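Local structure of dally-like protein (Drosophila melanogaster, 3ODN) at residues A[86-91]-A[127-132]; A[93-98]-A[120-125]; A[187-192]-A[294-299]; A[195-200]-A[284-289]. The protein is a glypican core that probably acts within a GPI-anchored heparan sulfate proteoglycan at the cell surface, with a region important for Hedgehog signalling. The protein carries 2 engineered substitutions. All blocks are in the same frame, centred on the assembly; numbering follows the deposited sequence.

Interaction 1: A[86-91]-A[127-132]; sequences DIFTAL and TYFANG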
loop_
_atom_site.group_PDB
_atom_site.type_symbol
_atom_site.label_atom_id
_atom_site.label_comp_id
_atom_site.label_asym_id
_atom_site.label_seq_id
_atom_site.Cartn_x
_atom_site.Cartn_y
_atom_site.Cartn_z
ATOM N N ASP A 86 9.875 7.148 4.411
ATOM C CA ASP A 86 11.088 7.649 5.061
ATOM C C ASP A 86 12.117 6.530 5.233
ATOM O O ASP A 86 13.256 6.715 4.826
ATOM C CB ASP A 86 10.735 8.372 6.397
ATOM C CG ASP A 86 11.788 8.465 7.510
ATOM O OD1 ASP A 86 12.991 8.649 7.189
ATOM O OD2 ASP A 86 11.395 8.461 8.702
ATOM N N ILE A 87 11.736 5.379 5.814
ATOM C CA ILE A 87 12.656 4.247 6.018
ATOM C C ILE A 87 13.227 3.714 4.694
ATOM O O ILE A 87 14.387 3.279 4.651
ATOM C CB ILE A 87 12.013 3.145 6.897
ATOM C CG1 ILE A 87 11.783 3.656 8.338
ATOM C CG2 ILE A 87 12.831 1.845 6.887
ATOM C CD1 ILE A 87 10.609 3.063 9.013
ATOM N N PHE A 88 12.438 3.782 3.618
ATOM C CA PHE A 88 12.892 3.325 2.323
ATOM C C PHE A 88 13.898 4.296 1.670
ATOM O O PHE A 88 14.892 3.850 1.106
ATOM C CB PHE A 88 11.715 2.990 1.397
ATOM C CG PHE A 88 12.223 2.594 0.028
ATOM C CD1 PHE A 88 12.738 1.328 -0.195
ATOM C CD2 PHE A 88 12.244 3.512 -1.013
ATOM C CE1 PHE A 88 13.284 0.993 -1.422
ATOM C CE2 PHE A 88 12.778 3.173 -2.252
ATOM C CZ PHE A 88 13.319 1.921 -2.443
ATOM N N THR A 89 13.639 5.611 1.738
ATOM C CA THR A 89 14.544 6.608 1.163
ATOM C C THR A 89 15.890 6.541 1.890
ATOM O O THR A 89 16.938 6.590 1.237
ATOM C CB THR A 89 13.906 7.998 1.141
ATOM O OG1 THR A 89 13.307 8.225 2.407
ATOM C CG2 THR A 89 12.823 8.129 0.073
ATOM N N ALA A 90 15.847 6.312 3.226
ATOM C CA ALA A 90 17.012 6.142 4.100
ATOM C C ALA A 90 17.850 4.931 3.641
ATOM O O ALA A 90 19.050 5.076 3.426
ATOM C CB ALA A 90 16.563 5.967 5.550
ATOM N N LEU A 91 17.200 3.761 3.445
ATOM C CA LEU A 91 17.796 2.514 2.958
ATOM C C LEU A 91 18.430 2.730 1.572
ATOM O O LEU A 91 19.502 2.187 1.316
ATOM C CB LEU A 91 16.711 1.415 2.894
ATOM C CG LEU A 91 17.032 0.088 2.172
ATOM C CD1 LEU A 91 17.788 -0.871 3.080
ATOM C CD2 LEU A 91 15.755 -0.570 1.642
ATOM N N THR A 127 13.973 8.725 -8.330
ATOM C CA THR A 127 12.885 9.391 -9.042
ATOM C C THR A 127 11.683 8.493 -9.140
ATOM O O THR A 127 10.579 8.959 -8.860
ATOM C CB THR A 127 13.353 9.954 -10.387
ATOM O OG1 THR A 127 14.299 10.995 -10.134
ATOM C CG2 THR A 127 12.198 10.497 -11.239
ATOM N N TYR A 128 11.889 7.213 -9.525
ATOM C CA TYR A 128 10.801 6.264 -9.572
ATOM C C TYR A 128 10.051 6.259 -8.239
ATOM O O TYR A 128 8.839 6.475 -8.236
ATOM C CB TYR A 128 11.251 4.825 -9.924
ATOM C CG TYR A 128 10.063 3.889 -9.878
ATOM C CD1 TYR A 128 9.160 3.833 -10.932
ATOM C CD2 TYR A 128 9.748 3.190 -8.713
ATOM C CE1 TYR A 128 7.993 3.074 -10.847
ATOM C CE2 TYR A 128 8.559 2.464 -8.600
ATOM C CZ TYR A 128 7.692 2.403 -9.676
ATOM O OH TYR A 128 6.536 1.680 -9.587
ATOM N N PHE A 129 10.748 6.012 -7.108
ATOM C CA PHE A 129 10.053 5.951 -5.812
ATOM C C PHE A 129 9.269 7.217 -5.489
ATOM O O PHE A 129 8.167 7.134 -4.938
ATOM C CB PHE A 129 10.974 5.502 -4.674
ATOM C CG PHE A 129 10.245 5.347 -3.361
ATOM C CD1 PHE A 129 10.425 6.271 -2.328
ATOM C CD2 PHE A 129 9.344 4.294 -3.161
ATOM C CE1 PHE A 129 9.715 6.138 -1.121
ATOM C CE2 PHE A 129 8.646 4.166 -1.948
ATOM C CZ PHE A 129 8.836 5.085 -0.947
ATOM N N ALA A 130 9.780 8.369 -5.950
ATOM C CA ALA A 130 9.160 9.685 -5.775
ATOM C C ALA A 130 7.991 9.954 -6.743
ATOM O O ALA A 130 6.929 10.356 -6.290
ATOM C CB ALA A 130 10.217 10.767 -5.918
ATOM N N ASN A 131 8.207 9.747 -8.065
ATOM C CA ASN A 131 7.286 10.025 -9.179
ATOM C C ASN A 131 6.536 8.807 -9.710
ATOM O O ASN A 131 5.381 8.936 -10.091
ATOM C CB ASN A 131 8.084 10.613 -10.375
ATOM C CG ASN A 131 8.676 11.982 -10.179
ATOM O OD1 ASN A 131 9.154 12.351 -9.102
ATOM N ND2 ASN A 131 8.719 12.750 -11.254
ATOM N N GLY A 132 7.239 7.692 -9.888
ATOM C CA GLY A 132 6.689 6.480 -10.489
ATOM C C GLY A 132 6.670 6.510 -12.008
ATOM O O GLY A 132 6.153 5.578 -12.638
#
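The ring of Phe129 presents one face to Phe88, whose CD2 stands 3.4 Å above the plane of the Phe129 ring and over its centre. An edge of the Phe88 ring therefore points at that face. With centroids 4.5 Å apart and planes inclined at 53°, the pair is an edge-to-face stack, tilted well short of a perpendicular T. The closest atoms are CE2 of Phe88 and CG of Phe129, 3.5 Å apart. Thr89 adds its methyl obliquely to the same ring: its CG2 lies 3.9 Å from both CD1 and CE1 of Phe129.

Phe129 carries its ring anti to the backbone N (chi1 -176°), a setting that sends it from helix 115-131 across to helix 48-106. The Phe88 ring also leaves its helix anti to N, and the two aromatic side chains run antiparallel alongside each other. Beyond the pair, Phe88 touches Leu401 of helix 400-414, which places the stack inside the helical bundle. A serine in place of Phe129 would probably leave the edge of Phe88 and the methyl of Thr89 without their apolar mate and open a gap between the two helices. The cross-contact consists of carbon against carbon, so cohesion here rests on dispersion, burial of apolar surface and the weakly positive C-H edge of one ring meeting the pi face of the other.

Interaction 2: A[93-98]-A[120-125]; sequences KESRTQ and DLFKEL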
loop_
_atom_site.group_PDB
_atom_site.type_symbol
_atom_site.label_atom_id
_atom_site.label_comp_id
_atom_site.label_asym_id
_atom_site.label_seq_id
_atom_site.Cartn_x
_atom_site.Cartn_y
_atom_site.Cartn_z
ATOM N N LYS A 93 19.441 5.662 0.331
ATOM C CA LYS A 93 20.558 6.591 0.442
ATOM C C LYS A 93 21.771 5.883 1.042
ATOM O O LYS A 93 22.901 6.201 0.677
ATOM C CB LYS A 93 20.181 7.854 1.227
ATOM C CG LYS A 93 21.132 9.037 0.927
ATOM C CD LYS A 93 20.639 10.411 1.422
ATOM C CE LYS A 93 19.893 11.205 0.366
ATOM N NZ LYS A 93 18.441 10.860 0.325
ATOM N N GLU A 94 21.529 4.898 1.938
ATOM C CA GLU A 94 22.548 4.049 2.567
ATOM C C GLU A 94 23.225 3.202 1.475
ATOM O O GLU A 94 24.443 3.141 1.430
ATOM C CB GLU A 94 21.901 3.147 3.642
ATOM C CG GLU A 94 22.703 3.038 4.934
ATOM C CD GLU A 94 23.856 2.046 4.988
ATOM O OE1 GLU A 94 24.880 2.364 5.639
ATOM O OE2 GLU A 94 23.709 0.927 4.441
ATOM N N SER A 95 22.433 2.595 0.585
ATOM C CA SER A 95 22.857 1.781 -0.552
ATOM C C SER A 95 23.707 2.603 -1.534
ATOM O O SER A 95 24.754 2.123 -1.952
ATOM C CB SER A 95 21.636 1.199 -1.262
ATOM O OG SER A 95 21.931 0.493 -2.458
ATOM N N ARG A 96 23.289 3.837 -1.865
ATOM C CA ARG A 96 24.035 4.713 -2.752
ATOM C C ARG A 96 25.445 4.991 -2.201
ATOM O O ARG A 96 26.421 4.832 -2.947
ATOM C CB ARG A 96 23.271 6.032 -2.986
ATOM C CG ARG A 96 23.932 6.966 -4.008
ATOM C CD ARG A 96 23.439 8.392 -3.850
ATOM N NE ARG A 96 22.400 8.761 -4.815
ATOM C CZ ARG A 96 22.636 9.366 -5.977
ATOM N NH1 ARG A 96 23.881 9.654 -6.346
ATOM N NH2 ARG A 96 21.632 9.679 -6.783
ATOM N N THR A 97 25.544 5.405 -0.910
ATOM C CA THR A 97 26.795 5.730 -0.220
ATOM C C THR A 97 27.733 4.522 -0.156
ATOM O O THR A 97 28.907 4.665 -0.434
ATOM C CB THR A 97 26.500 6.300 1.188
ATOM O OG1 THR A 97 25.433 7.243 1.097
ATOM C CG2 THR A 97 27.734 6.947 1.838
ATOM N N GLN A 98 27.209 3.351 0.234
ATOM C CA GLN A 98 27.926 2.080 0.335
ATOM C C GLN A 98 28.368 1.596 -1.040
ATOM O O GLN A 98 29.433 0.997 -1.140
ATOM C CB GLN A 98 27.035 1.010 0.994
ATOM C CG GLN A 98 27.087 1.019 2.516
ATOM C CD GLN A 98 27.069 -0.384 3.074
ATOM O OE1 GLN A 98 26.126 -1.161 2.870
ATOM N NE2 GLN A 98 28.117 -0.741 3.797
ATOM N N ASP A 120 23.736 7.969 -12.006
ATOM C CA ASP A 120 22.531 8.156 -12.841
ATOM C C ASP A 120 21.532 7.025 -12.597
ATOM O O ASP A 120 20.329 7.242 -12.743
ATOM C CB ASP A 120 22.862 8.194 -14.357
ATOM C CG ASP A 120 23.457 9.492 -14.869
ATOM O OD1 ASP A 120 23.421 10.501 -14.120
ATOM O OD2 ASP A 120 24.005 9.491 -16.008
ATOM N N LEU A 121 22.030 5.816 -12.291
ATOM C CA LEU A 121 21.197 4.666 -11.981
ATOM C C LEU A 121 20.478 4.929 -10.659
ATOM O O LEU A 121 19.265 4.817 -10.615
ATOM C CB LEU A 121 22.019 3.354 -11.913
ATOM C CG LEU A 121 21.182 2.066 -11.759
ATOM C CD1 LEU A 121 20.380 1.789 -12.998
ATOM C CD2 LEU A 121 22.045 0.871 -11.382
ATOM N N PHE A 122 21.206 5.336 -9.606
ATOM C CA PHE A 122 20.576 5.652 -8.321
ATOM C C PHE A 122 19.532 6.776 -8.380
ATOM O O PHE A 122 18.577 6.751 -7.620
ATOM C CB PHE A 122 21.620 5.894 -7.230
ATOM C CG PHE A 122 22.136 4.617 -6.615
ATOM C CD1 PHE A 122 23.326 4.048 -7.055
ATOM C CD2 PHE A 122 21.415 3.965 -5.619
ATOM C CE1 PHE A 122 23.792 2.849 -6.499
ATOM C CE2 PHE A 122 21.879 2.763 -5.063
ATOM C CZ PHE A 122 23.082 2.231 -5.481
ATOM N N LYS A 123 19.705 7.731 -9.295
ATOM C CA LYS A 123 18.786 8.844 -9.493
ATOM C C LYS A 123 17.466 8.378 -10.070
ATOM O O LYS A 123 16.426 8.859 -9.639
ATOM C CB LYS A 123 19.426 9.931 -10.377
ATOM C CG LYS A 123 20.224 10.932 -9.553
ATOM C CD LYS A 123 21.599 11.246 -10.138
ATOM C CE LYS A 123 22.432 12.048 -9.165
ATOM N NZ LYS A 123 23.682 12.553 -9.786
ATOM N N GLU A 124 17.504 7.427 -11.017
ATOM C CA GLU A 124 16.332 6.834 -11.652
ATOM C C GLU A 124 15.488 6.065 -10.655
ATOM O O GLU A 124 14.258 6.163 -10.682
ATOM C CB GLU A 124 16.751 5.925 -12.803
ATOM C CG GLU A 124 17.410 6.640 -13.987
ATOM C CD GLU A 124 16.578 7.560 -14.874
ATOM O OE1 GLU A 124 16.968 7.756 -16.051
ATOM O OE2 GLU A 124 15.562 8.112 -14.393
ATOM N N LEU A 125 16.154 5.323 -9.752
ATOM C CA LEU A 125 15.551 4.523 -8.694
ATOM C C LEU A 125 14.941 5.456 -7.669
ATOM O O LEU A 125 13.834 5.207 -7.225
ATOM C CB LEU A 125 16.581 3.574 -8.052
ATOM C CG LEU A 125 17.365 2.638 -8.987
ATOM C CD1 LEU A 125 18.550 2.010 -8.252
ATOM C CD2 LEU A 125 16.477 1.563 -9.605
#
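Apolar and CH-pi contacts centre on Phe122, which meets the backbone and side chain of Arg96. CA of Arg96 lies 3.8 Å from the centroid of the Phe122 ring and only 16° off its normal, a CH-pi contact, while CB and CG of Arg96 follow the ring toward its root. Ser95 OG sits at the ring edge, 3.5 Å from CE2 of Phe122, its polar end engaged by Val290 O. The two helix segments run antiparallel, axes at 176° and 10.9 Å apart, as in a helical hairpin.

Among the charged groups, the Arg96 chain leaves anti to N and bends at chi3 (-100°), which lays one guanidinium face over CB of Phe122. At the guanidinium edge, NH2 of Arg96 is 3.4 Å from CG of Lys123. The like charges, Arg96 NH1 and Lys123 NZ, are 4.5 Å apart, and Glu126 forms a salt bridge with Arg96.

With a glycine here in place of Phe122 the ring under Arg96 CA is gone, which would probably open a gap between the helices and leave the guanidinium freer to turn. The contact thus joins a buried aromatic interior to a charged rim, where the carboxylate of Glu126 is likely to offset the nearness of two cations.

Interaction 3: A[187-192]-A[294-299]; sequences SVQIKR and NIKISE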
loop_
_atom_site.group_PDB
_atom_site.type_symbol
_atom_site.label_atom_id
_atom_site.label_comp_id
_atom_site.label_asym_id
_atom_site.label_seq_id
_atom_site.Cartn_x
_atom_site.Cartn_y
_atom_site.Cartn_z
ATOM N N SER A 187 17.072 -7.035 -13.187
ATOM C CA SER A 187 16.118 -6.065 -13.716
ATOM C C SER A 187 14.691 -6.415 -13.371
ATOM O O SER A 187 13.912 -5.522 -13.107
ATOM C CB SER A 187 16.281 -5.913 -15.228
ATOM O OG SER A 187 15.865 -7.091 -15.898
ATOM N N VAL A 188 14.353 -7.711 -13.380
ATOM C CA VAL A 188 13.036 -8.226 -13.017
ATOM C C VAL A 188 12.853 -8.084 -11.487
ATOM O O VAL A 188 11.788 -7.634 -11.061
ATOM C CB VAL A 188 12.773 -9.647 -13.617
ATOM C CG1 VAL A 188 11.500 -10.284 -13.071
ATOM C CG2 VAL A 188 12.712 -9.591 -15.147
ATOM N N GLN A 189 13.917 -8.337 -10.677
ATOM C CA GLN A 189 13.888 -8.147 -9.210
ATOM C C GLN A 189 13.681 -6.676 -8.862
ATOM O O GLN A 189 12.858 -6.387 -8.025
ATOM C CB GLN A 189 15.174 -8.648 -8.523
ATOM C CG GLN A 189 15.328 -10.161 -8.448
ATOM C CD GLN A 189 16.651 -10.542 -7.816
ATOM O OE1 GLN A 189 16.856 -10.386 -6.604
ATOM N NE2 GLN A 189 17.586 -11.047 -8.620
ATOM N N ILE A 190 14.431 -5.751 -9.501
ATOM C CA ILE A 190 14.319 -4.305 -9.281
ATOM C C ILE A 190 12.906 -3.832 -9.600
ATOM O O ILE A 190 12.323 -3.135 -8.788
ATOM C CB ILE A 190 15.428 -3.508 -10.053
ATOM C CG1 ILE A 190 16.757 -3.585 -9.293
ATOM C CG2 ILE A 190 15.041 -2.020 -10.275
ATOM C CD1 ILE A 190 17.956 -3.639 -10.164
ATOM N N LYS A 191 12.376 -4.180 -10.781
ATOM C CA LYS A 191 11.026 -3.818 -11.208
ATOM C C LYS A 191 9.999 -4.304 -10.164
ATOM O O LYS A 191 9.294 -3.492 -9.597
ATOM C CB LYS A 191 10.718 -4.399 -12.613
ATOM C CG LYS A 191 9.367 -3.948 -13.198
ATOM C CD LYS A 191 8.514 -5.129 -13.592
ATOM C CE LYS A 191 7.042 -4.793 -13.692
ATOM N NZ LYS A 191 6.449 -5.225 -14.992
ATOM N N ARG A 192 9.981 -5.599 -9.849
ATOM C CA ARG A 192 9.001 -6.172 -8.915
ATOM C C ARG A 192 9.036 -5.610 -7.517
ATOM O O ARG A 192 7.981 -5.296 -6.965
ATOM C CB ARG A 192 9.023 -7.709 -8.943
ATOM C CG ARG A 192 8.690 -8.298 -10.331
ATOM C CD ARG A 192 8.324 -9.755 -10.210
ATOM N NE ARG A 192 8.371 -10.494 -11.473
ATOM C CZ ARG A 192 8.578 -11.805 -11.549
ATOM N NH1 ARG A 192 8.757 -12.524 -10.446
ATOM N NH2 ARG A 192 8.629 -12.407 -12.730
ATOM N N ASN A 294 25.493 -3.359 -4.572
ATOM C CA ASN A 294 26.907 -3.193 -4.920
ATOM C C ASN A 294 27.601 -4.526 -5.227
ATOM O O ASN A 294 28.338 -4.600 -6.217
ATOM C CB ASN A 294 27.649 -2.367 -3.873
ATOM C CG ASN A 294 27.527 -2.825 -2.438
ATOM O OD1 ASN A 294 27.057 -3.931 -2.123
ATOM N ND2 ASN A 294 28.011 -1.986 -1.535
ATOM N N ILE A 295 27.259 -5.593 -4.435
ATOM C CA ILE A 295 27.732 -6.983 -4.558
ATOM C C ILE A 295 27.193 -7.610 -5.851
ATOM O O ILE A 295 27.949 -8.263 -6.557
ATOM C CB ILE A 295 27.386 -7.824 -3.284
ATOM C CG1 ILE A 295 28.187 -7.346 -2.054
ATOM C CG2 ILE A 295 27.574 -9.338 -3.498
ATOM C CD1 ILE A 295 27.337 -7.103 -0.797
ATOM N N LYS A 296 25.902 -7.395 -6.173
ATOM C CA LYS A 296 25.275 -7.936 -7.398
ATOM C C LYS A 296 25.899 -7.322 -8.662
ATOM O O LYS A 296 26.076 -8.020 -9.655
ATOM C CB LYS A 296 23.759 -7.701 -7.396
ATOM C CG LYS A 296 23.006 -8.413 -6.282
ATOM C CD LYS A 296 21.664 -7.697 -6.003
ATOM C CE LYS A 296 20.633 -8.563 -5.317
ATOM N NZ LYS A 296 19.472 -8.883 -6.203
ATOM N N ILE A 297 26.233 -6.024 -8.623
ATOM C CA ILE A 297 26.825 -5.339 -9.769
ATOM C C ILE A 297 28.326 -5.687 -9.935
ATOM O O ILE A 297 28.776 -5.880 -11.069
ATOM C CB ILE A 297 26.404 -3.826 -9.862
ATOM C CG1 ILE A 297 24.869 -3.720 -10.008
ATOM C CG2 ILE A 297 27.136 -3.071 -11.014
ATOM C CD1 ILE A 297 24.298 -2.430 -9.776
ATOM N N SER A 298 29.067 -5.866 -8.809
ATOM C CA SER A 298 30.486 -6.272 -8.836
ATOM C C SER A 298 30.629 -7.704 -9.398
ATOM O O SER A 298 31.571 -7.997 -10.143
ATOM C CB SER A 298 31.107 -6.185 -7.443
ATOM O OG SER A 298 30.613 -7.190 -6.571
ATOM N N GLU A 299 29.671 -8.583 -9.044
ATOM C CA GLU A 299 29.613 -9.969 -9.499
ATOM C C GLU A 299 29.326 -10.058 -11.004
ATOM O O GLU A 299 29.915 -10.908 -11.666
ATOM C CB GLU A 299 28.678 -10.819 -8.614
ATOM C CG GLU A 299 29.338 -11.150 -7.274
ATOM C CD GLU A 299 28.561 -11.890 -6.197
ATOM O OE1 GLU A 299 27.306 -11.859 -6.207
ATOM O OE2 GLU A 299 29.226 -12.458 -5.300
#
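Gln189 and Lys296 join their helices through a weak hydrogen bond from Lys296 NZ to Gln189 OE1, 3.0 Å long; the polar atom gripped twice in this part of the alpha-helical bundle is Ile295 O. That carbonyl oxygen accepts from the hydroxyl OG of Ser298 at 2.9 Å and from the backbone N of Glu299 at 3.0 Å, both from the same face of its plane. Ser298 OG comes in at a C=O...donor angle of 112°, bent well to the side of the oxygen. The hydroxyl thus turns back on its own helix, 293-306, instead of bridging to helix 182-214.

The bridge itself relies on reach. Lys296 keeps CG anti to its carbonyl carbon and runs nearly straight until it bends at chi4 (-112°), which swings the ammonium to the amide oxygen. Gln189, extended beyond CG, comes obliquely from the facing helix. Its other amide atom, NE2, makes a weak hydrogen bond back to Lys185 O, a pairing that would tend to hold the amide with OE1 turned toward the lysine. Val289, from helix 287-290, touches the side chain of Gln189.

Little else passes between the two segments: their buried surface totals 66 Å², and both touching residues are partly exposed, so this is a polar tether at the surface. The weakness of the tether has a geometric cause, since the CE-NZ...OE1 angle from Lys296 to Gln189 is about 148°, far wider than a tetrahedral N-H direction would give.

Interaction 4: A[195-200]-A[284-289]; sequences VATRTY and FNIVMV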
loop_
_atom_site.group_PDB
_atom_site.type_symbol
_atom_site.label_atom_id
_atom_site.label_comp_id
_atom_site.label_asym_id
_atom_site.label_seq_id
_atom_site.Cartn_x
_atom_site.Cartn_y
_atom_site.Cartn_z
ATOM N N VAL A 195 8.223 -1.482 -7.691
ATOM C CA VAL A 195 6.798 -1.314 -8.002
ATOM C C VAL A 195 5.955 -1.660 -6.789
ATOM O O VAL A 195 5.093 -0.873 -6.406
ATOM C CB VAL A 195 6.365 -2.044 -9.324
ATOM C CG1 VAL A 195 4.863 -1.926 -9.580
ATOM C CG2 VAL A 195 7.136 -1.502 -10.534
ATOM N N ALA A 196 6.238 -2.789 -6.146
ATOM C CA ALA A 196 5.499 -3.232 -4.963
ATOM C C ALA A 196 5.742 -2.348 -3.729
ATOM O O ALA A 196 4.815 -2.165 -2.943
ATOM C CB ALA A 196 5.829 -4.688 -4.655
ATOM N N THR A 197 6.968 -1.788 -3.575
ATOM C CA THR A 197 7.333 -0.900 -2.460
ATOM C C THR A 197 6.646 0.454 -2.555
ATOM O O THR A 197 6.165 0.975 -1.543
ATOM C CB THR A 197 8.875 -0.773 -2.337
ATOM O OG1 THR A 197 9.391 -2.079 -2.093
ATOM C CG2 THR A 197 9.314 0.145 -1.184
ATOM N N ARG A 198 6.648 1.041 -3.753
ATOM C CA ARG A 198 6.040 2.337 -3.988
ATOM C C ARG A 198 4.531 2.235 -3.847
ATOM O O ARG A 198 3.946 3.022 -3.111
ATOM C CB ARG A 198 6.523 2.954 -5.323
ATOM C CG ARG A 198 5.558 3.953 -5.932
ATOM C CD ARG A 198 6.111 4.693 -7.136
ATOM N NE ARG A 198 5.131 5.638 -7.666
ATOM C CZ ARG A 198 4.952 6.872 -7.202
ATOM N NH1 ARG A 198 5.698 7.327 -6.202
ATOM N NH2 ARG A 198 4.029 7.663 -7.738
ATOM N N THR A 199 3.910 1.226 -4.474
ATOM C CA THR A 199 2.458 0.983 -4.381
ATOM C C THR A 199 2.026 0.745 -2.962
ATOM O O THR A 199 0.984 1.246 -2.606
ATOM C CB THR A 199 2.034 -0.149 -5.310
ATOM O OG1 THR A 199 2.721 -0.005 -6.550
ATOM C CG2 THR A 199 0.529 -0.197 -5.548
ATOM N N TYR A 200 2.796 -0.001 -2.141
ATOM C CA TYR A 200 2.464 -0.218 -0.716
ATOM C C TYR A 200 2.252 1.114 0.058
ATOM O O TYR A 200 1.215 1.295 0.682
ATOM C CB TYR A 200 3.522 -1.096 -0.021
ATOM C CG TYR A 200 3.028 -1.710 1.273
ATOM C CD1 TYR A 200 1.995 -2.644 1.274
ATOM C CD2 TYR A 200 3.583 -1.344 2.503
ATOM C CE1 TYR A 200 1.528 -3.200 2.456
ATOM C CE2 TYR A 200 3.117 -1.893 3.697
ATOM C CZ TYR A 200 2.082 -2.818 3.668
ATOM O OH TYR A 200 1.595 -3.394 4.826
ATOM N N PHE A 284 9.423 -10.498 -3.118
ATOM C CA PHE A 284 9.769 -9.190 -3.691
ATOM C C PHE A 284 10.516 -8.331 -2.669
ATOM O O PHE A 284 10.512 -7.107 -2.792
ATOM C CB PHE A 284 8.525 -8.435 -4.252
ATOM C CG PHE A 284 7.649 -9.073 -5.326
ATOM C CD1 PHE A 284 6.384 -8.555 -5.615
ATOM C CD2 PHE A 284 8.076 -10.206 -6.027
ATOM C CE1 PHE A 284 5.568 -9.155 -6.581
ATOM C CE2 PHE A 284 7.249 -10.814 -6.975
ATOM C CZ PHE A 284 6.013 -10.273 -7.262
ATOM N N ASN A 285 11.146 -8.953 -1.643
ATOM C CA ASN A 285 11.848 -8.222 -0.570
ATOM C C ASN A 285 12.834 -7.213 -1.167
ATOM O O ASN A 285 13.805 -7.622 -1.820
ATOM C CB ASN A 285 12.542 -9.182 0.441
ATOM C CG ASN A 285 13.218 -8.491 1.625
ATOM O OD1 ASN A 285 14.406 -8.200 1.609
ATOM N ND2 ASN A 285 12.486 -8.222 2.689
ATOM N N ILE A 286 12.541 -5.896 -0.986
ATOM C CA ILE A 286 13.384 -4.813 -1.509
ATOM C C ILE A 286 14.774 -4.644 -0.822
ATOM O O ILE A 286 15.712 -4.150 -1.473
ATOM C CB ILE A 286 12.615 -3.485 -1.774
ATOM C CG1 ILE A 286 13.352 -2.627 -2.830
ATOM C CG2 ILE A 286 12.377 -2.720 -0.488
ATOM C CD1 ILE A 286 12.579 -1.572 -3.474
ATOM N N VAL A 287 14.909 -5.068 0.476
ATOM C CA VAL A 287 16.177 -4.982 1.227
ATOM C C VAL A 287 17.190 -5.924 0.610
ATOM O O VAL A 287 18.332 -5.516 0.411
ATOM C CB VAL A 287 16.042 -5.179 2.767
ATOM C CG1 VAL A 287 17.320 -4.751 3.496
ATOM C CG2 VAL A 287 14.826 -4.431 3.317
ATOM N N MET A 288 16.756 -7.149 0.236
ATOM C CA MET A 288 17.600 -8.158 -0.429
ATOM C C MET A 288 18.025 -7.733 -1.863
ATOM O O MET A 288 18.908 -8.373 -2.448
ATOM C CB MET A 288 16.918 -9.551 -0.468
ATOM C CG MET A 288 16.737 -10.253 0.896
ATOM S SD MET A 288 18.084 -10.143 2.126
ATOM C CE MET A 288 19.480 -10.895 1.210
ATOM N N VAL A 289 17.407 -6.654 -2.409
ATOM C CA VAL A 289 17.700 -6.116 -3.742
ATOM C C VAL A 289 18.618 -4.889 -3.632
ATOM O O VAL A 289 19.675 -4.857 -4.260
ATOM C CB VAL A 289 16.412 -5.816 -4.578
ATOM C CG1 VAL A 289 16.753 -5.379 -6.002
ATOM C CG2 VAL A 289 15.488 -7.022 -4.626
#
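Inside the helical bundle, Ala196 and Thr197 of helix 182-214 pack against Phe284 and Ile286, on the stretch of chain that leads into the short helix 287-290. All four are buried, and the pairs, Ala196 with Phe284 and Thr197 with Ile286, run in the same order along both segments, with Asn285 between the two partners on the second.

The first pair is slight: the methyl CB of Ala196 lies near the plane of the Phe284 ring and touches its edge, 4.0 Å from CD1. The second is broader. Ile286 lays CB, CG2 and CD1 along one side of the Thr197 hydroxyl, each 3.5 Å from OG1, and CD1 also approaches Thr197 CB at 4.0 Å. The hydroxyl is not left without a partner beside this apolar surface. Set beside its own backbone N (chi1 -60°), it reaches back one turn to a hydrogen bond with Ser193 O, so the polar function is satisfied within its helix while its flank serves as packing surface for the isoleucine.

Phe88 of helix 48-106 touches both Thr197 and Ile286, and Leu280 of helix 260-281 also meets Thr197, so several helices close round this point. Asn285 caps the turn that follows it: its OD1 accepts from Met288 N at 2.9 Å, with an N-H...O angle of 150° and the donor tilted 19° from the amide carbonyl plane.

Overall arrangement
Interactions 1 and 2 are successive levels of one pairing between helices 48-106 and 115-131, with centres about 10 Å apart and interaction 2 nested in the loop that interaction 1 closes. Interactions 3 and 4 share helix 182-214, their centres about 13 Å apart, and interaction 4 is nested within interaction 3. Arg198 ties the two sets together: its NH1 lies 2.8 Å from Phe129 O, a probable hydrogen bond between interactions 4 and 1. Interactions 2 and 3, centres about 12 Å apart, touch where Leu125 CD2 packs 3.9 Å from Ile190 CG2. Interactions 1 and 3 stay about 6 Å apart at their nearest atoms.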